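Local coordinates for 6-phosphogluconate dehydrogenase (Decarboxylating) (PDB 4E21), which probably catalyses the NADP-dependent oxidative decarboxylation of 6-phosphogluconate in the pentose phosphate pathway, at residues Val38-Lys43 with Arg171-Gly176; Pro82-Leu87 with Ile110-Gly115; Ile265-Arg270 with Leu282-Leu287. All coordinates share one frame; numbering follows the deposited sequence.

Interactions 1 and 2 belong to the same coenzyme-binding domain, while interaction 3 lies in the helical C-terminal domain, its centre about 38 Å from that of interaction 2. Interaction 2 is buried sheet core: two parallel strands joined by backbone bonds and apolar side chains. Interaction 1 lies on the Trp86 side of that sheet, only partly buried, where an arginine gathers carbonyls at a helix end; the two meet where Leu173 CD2 lies 3.7 Å from Trp86 CH2. Interaction 3 is a buried helix pair with no hydrogen bonds between its segments, whose charged groups pair with one another and also reach a second subunit. Pro175 of interaction 1 also packs on that subunit.

Interaction 1. Residues Val38-Lys43 with Arg171-Gly176; sequences VRRLRK and RTLAPG
Arg40 and Leu41 on helix 32-43 meet the C-terminal end of helix 167-173 in two different ways, one polar and partly exposed, the other apolar and buried. Helix 32-43 follows the first strand of the Rossmann-type domain and a glycine-rich turn that fits the GxGxxG pattern of dinucleotide-binding folds. The close-packed part is the leucine pair, both of whose side chains are buried. Leu41 and Leu173 cross obliquely, CD1 toward CD1; the modelled 3.2 Å between Leu41 CD1 and Leu173 CD1 is doubtful, since both leucines also have first and second torsions well away from staggered values and the exact placing of the methyls is uncertain. Beside them Thr172 is less closely packed: its CG2 lies 4.1 Å from Leu41 CA, alongside the helix backbone, and its OG1 is held by Pro168 O and His46 NE2. Toward the more open side the contact turns polar. The Arg40 chain runs out extended, with CG opposite the backbone N across the CA-CB bond (chi1 -179°), and this carries the guanidinium past the last turn of helix 167-173 to where Ala174 leaves helical geometry. Thr172 O accepts from Arg40 NE at 3.0 Å, the donor lying on a lone pair in the carbonyl plane although the N-H is bent (138°). The guanidinium thus sits by carbonyls at a helix C-terminus, where the helix dipole would probably favour its positive charge. Arg40 NH1 bonds to Leu148 O on helix 147-150, a further hold that limits the rotation of the group. Pro175, just beyond, packs on Gly272 of a second subunit. Arg40 NH2 reaches Ala174 O at 3.2 Å, from above the carbonyl plane and off its lone pairs.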
loop_
_atom_site.group_PDB
_atom_site.type_symbol
_atom_site.label_atom_id
_atom_site.label_comp_id
_atom_site.label_asym_id
_atom_site.label_seq_id
_atom_site.Cartn_x
_atom_site.Cartn_y
_atom_site.Cartn_z
ATOM N N VAL B 38 -5.954 13.784 37.948
ATOM C CA VAL B 38 -5.983 14.241 39.338
ATOM C C VAL B 38 -7.431 14.275 39.810
ATOM O O VAL B 38 -7.738 13.789 40.900
ATOM C CB VAL B 38 -5.332 15.626 39.535
ATOM C CG1 VAL B 38 -5.680 16.166 40.899
ATOM C CG2 VAL B 38 -3.824 15.529 39.371
ATOM N N ARG B 39 -8.326 14.810 38.973
ATOM C CA ARG B 39 -9.737 14.876 39.355
ATOM C C ARG B 39 -10.276 13.484 39.588
ATOM O O ARG B 39 -10.989 13.245 40.558
ATOM C CB ARG B 39 -10.573 15.610 38.319
ATOM C CG ARG B 39 -10.260 17.080 38.217
ATOM C CD ARG B 39 -11.033 17.713 37.083
ATOM N NE ARG B 39 -10.591 19.078 36.833
ATOM C CZ ARG B 39 -9.974 19.478 35.728
ATOM N NH1 ARG B 39 -9.732 18.619 34.747
ATOM N NH2 ARG B 39 -9.607 20.746 35.600
ATOM N N ARG B 40 -9.909 12.552 38.715
ATOM C CA ARG B 40 -10.356 11.174 38.871
ATOM C C ARG B 40 -9.725 10.541 40.105
ATOM O O ARG B 40 -10.400 9.875 40.888
ATOM C CB ARG B 40 -10.074 10.336 37.611
ATOM C CG ARG B 40 -10.566 8.894 37.735
ATOM C CD ARG B 40 -10.632 8.194 36.404
ATOM N NE ARG B 40 -11.126 6.822 36.511
ATOM C CZ ARG B 40 -12.383 6.457 36.279
ATOM N NH1 ARG B 40 -13.285 7.370 35.940
ATOM N NH2 ARG B 40 -12.739 5.181 36.388
ATOM N N LEU B 41 -8.422 10.743 40.256
ATOM C CA LEU B 41 -7.668 10.266 41.421
ATOM C C LEU B 41 -8.307 10.759 42.729
ATOM O O LEU B 41 -8.604 9.964 43.622
ATOM C CB LEU B 41 -6.232 10.783 41.337
ATOM C CG LEU B 41 -5.031 9.909 40.976
ATOM C CD1 LEU B 41 -5.415 8.513 40.525
ATOM C CD2 LEU B 41 -4.143 10.633 39.956
ATOM N N ARG B 42 -8.506 12.074 42.834
ATOM C CA ARG B 42 -9.134 12.673 44.012
ATOM C C ARG B 42 -10.506 12.055 44.265
ATOM O O ARG B 42 -10.775 11.498 45.335
ATOM C CB ARG B 42 -9.281 14.177 43.811
ATOM C CG ARG B 42 -9.968 14.913 44.956
ATOM C CD ARG B 42 -10.504 16.245 44.434
ATOM N NE ARG B 42 -10.590 17.301 45.444
ATOM C CZ ARG B 42 -11.011 18.540 45.181
ATOM N NH1 ARG B 42 -11.383 18.862 43.943
ATOM N NH2 ARG B 42 -11.069 19.459 46.146
ATOM N N LYS B 43 -11.354 12.139 43.243
ATOM C CA LYS B 43 -12.723 11.645 43.282
ATOM C C LYS B 43 -12.768 10.173 43.665
ATOM O O LYS B 43 -13.802 9.671 44.081
ATOM C CB LYS B 43 -13.379 11.866 41.908
ATOM C CG LYS B 43 -14.897 11.916 41.886
ATOM C CD LYS B 43 -15.381 12.457 40.550
ATOM C CE LYS B 43 -14.875 11.575 39.394
ATOM N NZ LYS B 43 -15.122 12.129 38.018
ATOM N N ARG B 171 -5.989 0.930 39.597
ATOM C CA ARG B 171 -7.387 0.561 39.784
ATOM C C ARG B 171 -8.325 1.749 39.704
ATOM O O ARG B 171 -9.353 1.695 39.025
ATOM C CB ARG B 171 -7.571 -0.112 41.124
ATOM C CG ARG B 171 -7.371 -1.589 41.058
ATOM C CD ARG B 171 -7.487 -2.182 42.432
ATOM N NE ARG B 171 -8.267 -3.404 42.350
ATOM C CZ ARG B 171 -7.756 -4.578 42.009
ATOM N NH1 ARG B 171 -6.456 -4.678 41.731
ATOM N NH2 ARG B 171 -8.545 -5.647 41.954
ATOM N N THR B 172 -7.976 2.822 40.401
ATOM C CA THR B 172 -8.798 4.027 40.390
ATOM C C THR B 172 -8.865 4.625 38.996
ATOM O O THR B 172 -9.934 5.026 38.532
ATOM C CB THR B 172 -8.243 5.083 41.363
ATOM O OG1 THR B 172 -8.291 4.553 42.683
ATOM C CG2 THR B 172 -9.053 6.381 41.315
ATOM N N LEU B 173 -7.713 4.673 38.334
ATOM C CA LEU B 173 -7.578 5.313 37.037
ATOM C C LEU B 173 -8.272 4.528 35.906
ATOM O O LEU B 173 -8.819 5.119 34.984
ATOM C CB LEU B 173 -6.103 5.468 36.722
ATOM C CG LEU B 173 -5.501 6.875 36.687
ATOM C CD1 LEU B 173 -6.300 7.863 37.469
ATOM C CD2 LEU B 173 -4.040 6.834 37.137
ATOM N N ALA B 174 -8.236 3.201 36.001
ATOM C CA ALA B 174 -8.763 2.305 34.976
ATOM C C ALA B 174 -10.303 2.205 35.035
ATOM O O ALA B 174 -10.930 2.595 36.040
ATOM C CB ALA B 174 -8.114 0.924 35.105
ATOM N N PRO B 175 -10.916 1.696 33.955
ATOM C CA PRO B 175 -12.385 1.652 33.839
ATOM C C PRO B 175 -13.043 0.655 34.786
ATOM O O PRO B 175 -14.164 0.896 35.213
ATOM C CB PRO B 175 -12.610 1.207 32.389
ATOM C CG PRO B 175 -11.327 1.535 31.667
ATOM C CD PRO B 175 -10.262 1.275 32.700
ATOM N N GLY B 176 -12.354 -0.428 35.129
ATOM C CA GLY B 176 -12.982 -1.502 35.877
ATOM C C GLY B 176 -13.707 -2.489 34.975
ATOM O O GLY B 176 -14.188 -2.132 33.898
#

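Interaction 2. Residues Pro82-Leu87 with Ile110-Gly115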
loop_
_atom_site.group_PDB
_atom_site.type_symbol
_atom_site.label_atom_id
_atom_site.label_comp_id
_atom_site.label_asym_id
_atom_site.label_seq_id
_atom_site.Cartn_x
_atom_site.Cartn_y
_atom_site.Cartn_z
ATOM N N PRO B 82 8.041 6.956 50.930
ATOM C CA PRO B 82 8.451 6.946 49.517
ATOM C C PRO B 82 7.428 7.687 48.672
ATOM O O PRO B 82 6.229 7.536 48.878
ATOM C CB PRO B 82 8.424 5.460 49.127
ATOM C CG PRO B 82 8.051 4.693 50.344
ATOM C CD PRO B 82 7.464 5.663 51.333
ATOM N N ARG B 83 7.895 8.489 47.731
ATOM C CA ARG B 83 6.995 9.305 46.940
ATOM C C ARG B 83 6.469 8.551 45.740
ATOM O O ARG B 83 7.109 7.614 45.269
ATOM C CB ARG B 83 7.715 10.544 46.453
ATOM C CG ARG B 83 8.204 11.406 47.553
ATOM C CD ARG B 83 8.904 12.590 46.965
ATOM N NE ARG B 83 9.338 13.529 47.982
ATOM C CZ ARG B 83 10.561 13.555 48.506
ATOM N NH1 ARG B 83 11.475 12.679 48.123
ATOM N NH2 ARG B 83 10.863 14.471 49.411
ATOM N N VAL B 84 5.291 8.963 45.270
ATOM C CA VAL B 84 4.774 8.561 43.962
ATOM C C VAL B 84 4.569 9.797 43.081
ATOM O O VAL B 84 3.669 10.607 43.336
ATOM C CB VAL B 84 3.462 7.801 44.081
ATOM C CG1 VAL B 84 2.791 7.668 42.678
ATOM C CG2 VAL B 84 3.728 6.447 44.673
ATOM N N VAL B 85 5.405 9.946 42.054
ATOM C CA VAL B 85 5.346 11.127 41.189
ATOM C C VAL B 85 4.931 10.796 39.748
ATOM O O VAL B 85 5.627 10.059 39.059
ATOM C CB VAL B 85 6.695 11.880 41.152
ATOM C CG1 VAL B 85 6.578 13.170 40.301
ATOM C CG2 VAL B 85 7.188 12.176 42.569
ATOM N N TRP B 86 3.815 11.361 39.298
ATOM C CA TRP B 86 3.308 11.134 37.943
ATOM C C TRP B 86 3.621 12.323 37.029
ATOM O O TRP B 86 3.343 13.474 37.389
ATOM C CB TRP B 86 1.805 10.895 37.999
ATOM C CG TRP B 86 1.218 10.254 36.778
ATOM C CD1 TRP B 86 1.106 10.809 35.529
ATOM C CD2 TRP B 86 0.622 8.950 36.691
ATOM N NE1 TRP B 86 0.483 9.930 34.677
ATOM C CE2 TRP B 86 0.182 8.781 35.360
ATOM C CE3 TRP B 86 0.435 7.904 37.603
ATOM C CZ2 TRP B 86 -0.432 7.611 34.923
ATOM C CZ3 TRP B 86 -0.184 6.751 37.174
ATOM C CH2 TRP B 86 -0.610 6.611 35.843
ATOM N N LEU B 87 4.229 12.056 35.870
ATOM C CA LEU B 87 4.502 13.103 34.879
ATOM C C LEU B 87 3.496 13.032 33.726
ATOM O O LEU B 87 3.279 11.965 33.157
ATOM C CB LEU B 87 5.930 13.007 34.321
ATOM C CG LEU B 87 7.130 12.941 35.282
ATOM C CD1 LEU B 87 8.431 12.766 34.518
ATOM C CD2 LEU B 87 7.230 14.187 36.156
ATOM N N ILE B 110 9.133 6.437 43.489
ATOM C CA ILE B 110 8.686 5.976 42.182
ATOM C C ILE B 110 8.282 7.179 41.327
ATOM O O ILE B 110 7.518 8.052 41.780
ATOM C CB ILE B 110 7.424 5.088 42.317
ATOM C CG1 ILE B 110 7.720 3.833 43.122
ATOM C CG2 ILE B 110 6.823 4.731 40.932
ATOM C CD1 ILE B 110 6.475 3.022 43.432
ATOM N N VAL B 111 8.787 7.216 40.094
ATOM C CA VAL B 111 8.428 8.247 39.119
ATOM C C VAL B 111 7.736 7.584 37.926
ATOM O O VAL B 111 8.212 6.593 37.368
ATOM C CB VAL B 111 9.677 9.050 38.652
ATOM C CG1 VAL B 111 9.307 10.116 37.598
ATOM C CG2 VAL B 111 10.344 9.708 39.827
ATOM N N ILE B 112 6.584 8.110 37.558
ATOM C CA ILE B 112 5.831 7.557 36.455
ATOM C C ILE B 112 5.805 8.547 35.298
ATOM O O ILE B 112 5.475 9.714 35.502
ATOM C CB ILE B 112 4.407 7.248 36.901
ATOM C CG1 ILE B 112 4.457 6.290 38.098
ATOM C CG2 ILE B 112 3.562 6.697 35.716
ATOM C CD1 ILE B 112 3.252 6.375 38.974
ATOM N N ASP B 113 6.185 8.099 34.105
ATOM C CA ASP B 113 5.999 8.916 32.893
ATOM C C ASP B 113 4.794 8.373 32.126
ATOM O O ASP B 113 4.817 7.261 31.585
ATOM C CB ASP B 113 7.240 8.887 32.012
ATOM C CG ASP B 113 7.069 9.691 30.728
ATOM O OD1 ASP B 113 6.075 10.428 30.602
ATOM O OD2 ASP B 113 7.947 9.592 29.847
ATOM N N GLY B 114 3.722 9.148 32.132
ATOM C CA GLY B 114 2.467 8.727 31.562
ATOM C C GLY B 114 2.200 9.397 30.234
ATOM O O GLY B 114 1.154 9.190 29.637
ATOM N N GLY B 115 3.151 10.192 29.764
ATOM C CA GLY B 115 2.978 10.903 28.510
ATOM C C GLY B 115 3.374 10.062 27.312
ATOM O O GLY B 115 3.522 8.842 27.411
#
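Val85 O is approached by two groups of the neighbouring strand: Ile112 N donates a short, nearly straight hydrogen bond to it (2.6 Å, 171°), and Val111 CA adds a C-H...O contact at 3.3 Å. Two residues on, Leu87 N bonds to Ile112 O at 2.7 Å. The alternation continues at both ends, Ile110 N bonding to Arg83 O and Gly114 N to Leu87 O, with Val85 N to Ile110 O in between, in parallel register. Val85, Leu87 and Val111 point to one side of the sheet and pack against helix 94-101, all three on Met101 and Leu87 also on Leu98; there Leu87 CD1 touches Val111 CG1 at 4.2 Å. On the other side Trp86 lies flat over Ile112. Ile112 CG2 stands over the centre of the six-membered ring, 3.8 Å from its centroid and 9° off the normal, a CH-pi contact, while CD1 of the same residue reaches Trp86 CE3 at 3.5 Å. The first torsion of Ile112 (chi1 -57°) turns CG2 to the ring, and the extended second torsion carries CD1 to its CE3 corner. Val169 and Phe170 of helix 167-173 also touch the Trp86 side chain, whose buried NE1 has no hydrogen-bond partner in the model. Putting an alanine at Trp86 would probably open a gap between sheet and helix and leave Ile112 CG2 without its aromatic face. Past the strand end, the bare CA of Gly114 lies 3.9 Å from Trp86 NE1, where a beta carbon would clash. Gly115 N turns back to Asp113 OD1, an Asx turn, while OD2 is held by Ser117. Strand 84-87, helix 94-101 and strand 110-113 form a beta-alpha-beta crossover, the repeating unit of Rossmann-type nucleotide-binding domains.

Interaction 3. Residues Ile265-Arg270 with Leu282-Leu287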
loop_
_atom_site.group_PDB
_atom_site.type_symbol
_atom_site.label_atom_id
_atom_site.label_comp_id
_atom_site.label_asym_id
_atom_site.label_seq_id
_atom_site.Cartn_x
_atom_site.Cartn_y
_atom_site.Cartn_z
ATOM N N ILE B 265 -25.825 5.605 7.354
ATOM C CA ILE B 265 -25.125 4.346 7.141
ATOM C C ILE B 265 -24.193 3.991 8.304
ATOM O O ILE B 265 -24.210 2.847 8.780
ATOM C CB ILE B 265 -24.357 4.333 5.809
ATOM C CG1 ILE B 265 -25.344 4.264 4.641
ATOM C CG2 ILE B 265 -23.370 3.150 5.754
ATOM C CD1 ILE B 265 -24.702 4.619 3.345
ATOM N N THR B 266 -23.381 4.949 8.756
ATOM C CA THR B 266 -22.571 4.708 9.940
ATOM C C THR B 266 -23.452 4.403 11.149
ATOM O O THR B 266 -23.122 3.510 11.944
ATOM C CB THR B 266 -21.565 5.857 10.267
ATOM O OG1 THR B 266 -22.259 7.108 10.346
ATOM C CG2 THR B 266 -20.502 5.941 9.183
ATOM N N GLU B 267 -24.569 5.122 11.301
ATOM C CA GLU B 267 -25.478 4.806 12.411
ATOM C C GLU B 267 -25.949 3.350 12.330
ATOM O O GLU B 267 -25.849 2.621 13.310
ATOM C CB GLU B 267 -26.684 5.736 12.461
ATOM C CG GLU B 267 -27.611 5.406 13.630
ATOM C CD GLU B 267 -26.936 5.630 14.989
ATOM O OE1 GLU B 267 -26.120 6.563 15.104
ATOM O OE2 GLU B 267 -27.221 4.881 15.940
ATOM N N VAL B 268 -26.439 2.919 11.157
ATOM C CA VAL B 268 -26.952 1.550 11.007
ATOM C C VAL B 268 -25.905 0.461 11.249
ATOM O O VAL B 268 -26.232 -0.628 11.746
ATOM C CB VAL B 268 -27.668 1.309 9.633
ATOM C CG1 VAL B 268 -26.674 0.884 8.557
ATOM C CG2 VAL B 268 -28.712 0.238 9.788
ATOM N N TRP B 269 -24.650 0.748 10.902
ATOM C CA TRP B 269 -23.561 -0.189 11.194
ATOM C C TRP B 269 -23.264 -0.407 12.696
ATOM O O TRP B 269 -22.633 -1.397 13.046
ATOM C CB TRP B 269 -22.270 0.203 10.483
ATOM C CG TRP B 269 -22.274 -0.008 8.990
ATOM C CD1 TRP B 269 -23.088 -0.853 8.260
ATOM C CD2 TRP B 269 -21.390 0.603 8.046
ATOM N NE1 TRP B 269 -22.759 -0.789 6.926
ATOM C CE2 TRP B 269 -21.720 0.098 6.768
ATOM C CE3 TRP B 269 -20.353 1.537 8.154
ATOM C CZ2 TRP B 269 -21.045 0.504 5.606
ATOM C CZ3 TRP B 269 -19.688 1.933 7.001
ATOM C CH2 TRP B 269 -20.036 1.413 5.743
ATOM N N ARG B 270 -23.727 0.489 13.569
ATOM C CA ARG B 270 -23.469 0.350 15.011
ATOM C C ARG B 270 -24.216 -0.827 15.633
ATOM O O ARG B 270 -23.843 -1.291 16.712
ATOM C CB ARG B 270 -23.821 1.625 15.772
ATOM C CG ARG B 270 -23.229 2.871 15.193
ATOM C CD ARG B 270 -23.554 4.079 16.036
ATOM N NE ARG B 270 -23.192 3.858 17.442
ATOM C CZ ARG B 270 -24.058 3.931 18.451
ATOM N NH1 ARG B 270 -25.332 4.237 18.211
ATOM N NH2 ARG B 270 -23.658 3.698 19.698
ATOM N N LEU B 282 -17.829 7.276 16.900
ATOM C CA LEU B 282 -17.338 8.641 16.746
ATOM C C LEU B 282 -17.596 9.183 15.348
ATOM O O LEU B 282 -17.942 10.354 15.180
ATOM C CB LEU B 282 -15.842 8.708 17.049
ATOM C CG LEU B 282 -15.421 8.379 18.493
ATOM C CD1 LEU B 282 -13.886 8.571 18.739
ATOM C CD2 LEU B 282 -16.232 9.204 19.491
ATOM N N SER B 283 -17.383 8.337 14.344
ATOM C CA SER B 283 -17.652 8.719 12.961
ATOM C C SER B 283 -19.118 9.074 12.799
ATOM O O SER B 283 -19.446 10.053 12.139
ATOM C CB SER B 283 -17.307 7.581 11.997
ATOM O OG SER B 283 -15.898 7.423 11.927
ATOM N N ALA B 284 -19.987 8.261 13.398
ATOM C CA ALA B 284 -21.418 8.509 13.337
ATOM C C ALA B 284 -21.767 9.855 13.978
ATOM O O ALA B 284 -22.618 10.601 13.478
ATOM C CB ALA B 284 -22.183 7.379 14.027
ATOM N N THR B 285 -21.099 10.166 15.087
ATOM C CA THR B 285 -21.390 11.400 15.812
ATOM C C THR B 285 -20.939 12.596 15.011
ATOM O O THR B 285 -21.683 13.566 14.873
ATOM C CB THR B 285 -20.769 11.390 17.194
ATOM O OG1 THR B 285 -21.404 10.358 17.955
ATOM C CG2 THR B 285 -20.960 12.731 17.881
ATOM N N ALA B 286 -19.737 12.509 14.446
ATOM C CA ALA B 286 -19.229 13.580 13.593
ATOM C C ALA B 286 -20.096 13.793 12.344
ATOM O O ALA B 286 -20.336 14.919 11.925
ATOM C CB ALA B 286 -17.789 13.311 13.204
ATOM N N LEU B 287 -20.542 12.709 11.727
ATOM C CA LEU B 287 -21.310 12.840 10.491
ATOM C C LEU B 287 -22.724 13.346 10.760
ATOM O O LEU B 287 -23.262 14.108 9.969
ATOM C CB LEU B 287 -21.314 11.531 9.708
ATOM C CG LEU B 287 -19.982 11.350 8.992
ATOM C CD1 LEU B 287 -19.833 9.902 8.599
ATOM C CD2 LEU B 287 -19.916 12.253 7.770
#
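The guanidinium of Arg270, whose CD lies 4.1 Å from Ala284 CB, has the carboxylate of Glu267 at its edge: Arg270 NH1 forms a salt bridge with Glu267 OE2 at 3.0 Å. The carboxylate oxygen lies in the guanidinium plane and is met on its syn side, the donor being 23° out of the carboxylate plane. Ile265 CG2, one turn before Trp269, covers one face of the Trp269 indole near the rim, 3.5 Å above the plane, and the ring also makes an edge-to-face contact with His213 of a second subunit. Helices 262-269 and 278-289, consecutive in the chain, form an antiparallel helical hairpin within the all-helical C-terminal domain of the 6-phosphogluconate dehydrogenase family. The axes of segments 265-269 and 282-287 pass 8.6 Å apart at 150°, a closeness consistent with the small side chains at the crossing: Thr266 and Ala284 face each other there, with CA atoms 5.2 Å apart. Thr266 OG1 approaches Ala284 CA to 3.4 Å. The chi1 of Thr266 (54°) sets OG1 between the backbone N and the carbonyl carbon, where it also bonds back to Leu262 O and Ala263 O of its own helix, so the hydroxyl is satisfied although it lies against an apolar neighbour. Thr266 CG2 meets Leu287 CD1 at 4.1 Å, the two side chains crossing at about a right angle. Arg270 NE forms a salt bridge with Asp281 of helix 278-289, a polar tie within the hairpin, and Glu267 OE2 a second one with Arg271. Arg270 NH1 also bonds to Pro181 O, and Glu267 OE1 to Thr183 OG1, both of the second subunit. Leu287 also packs on Leu343, and Ser283 on Met347, of a third subunit.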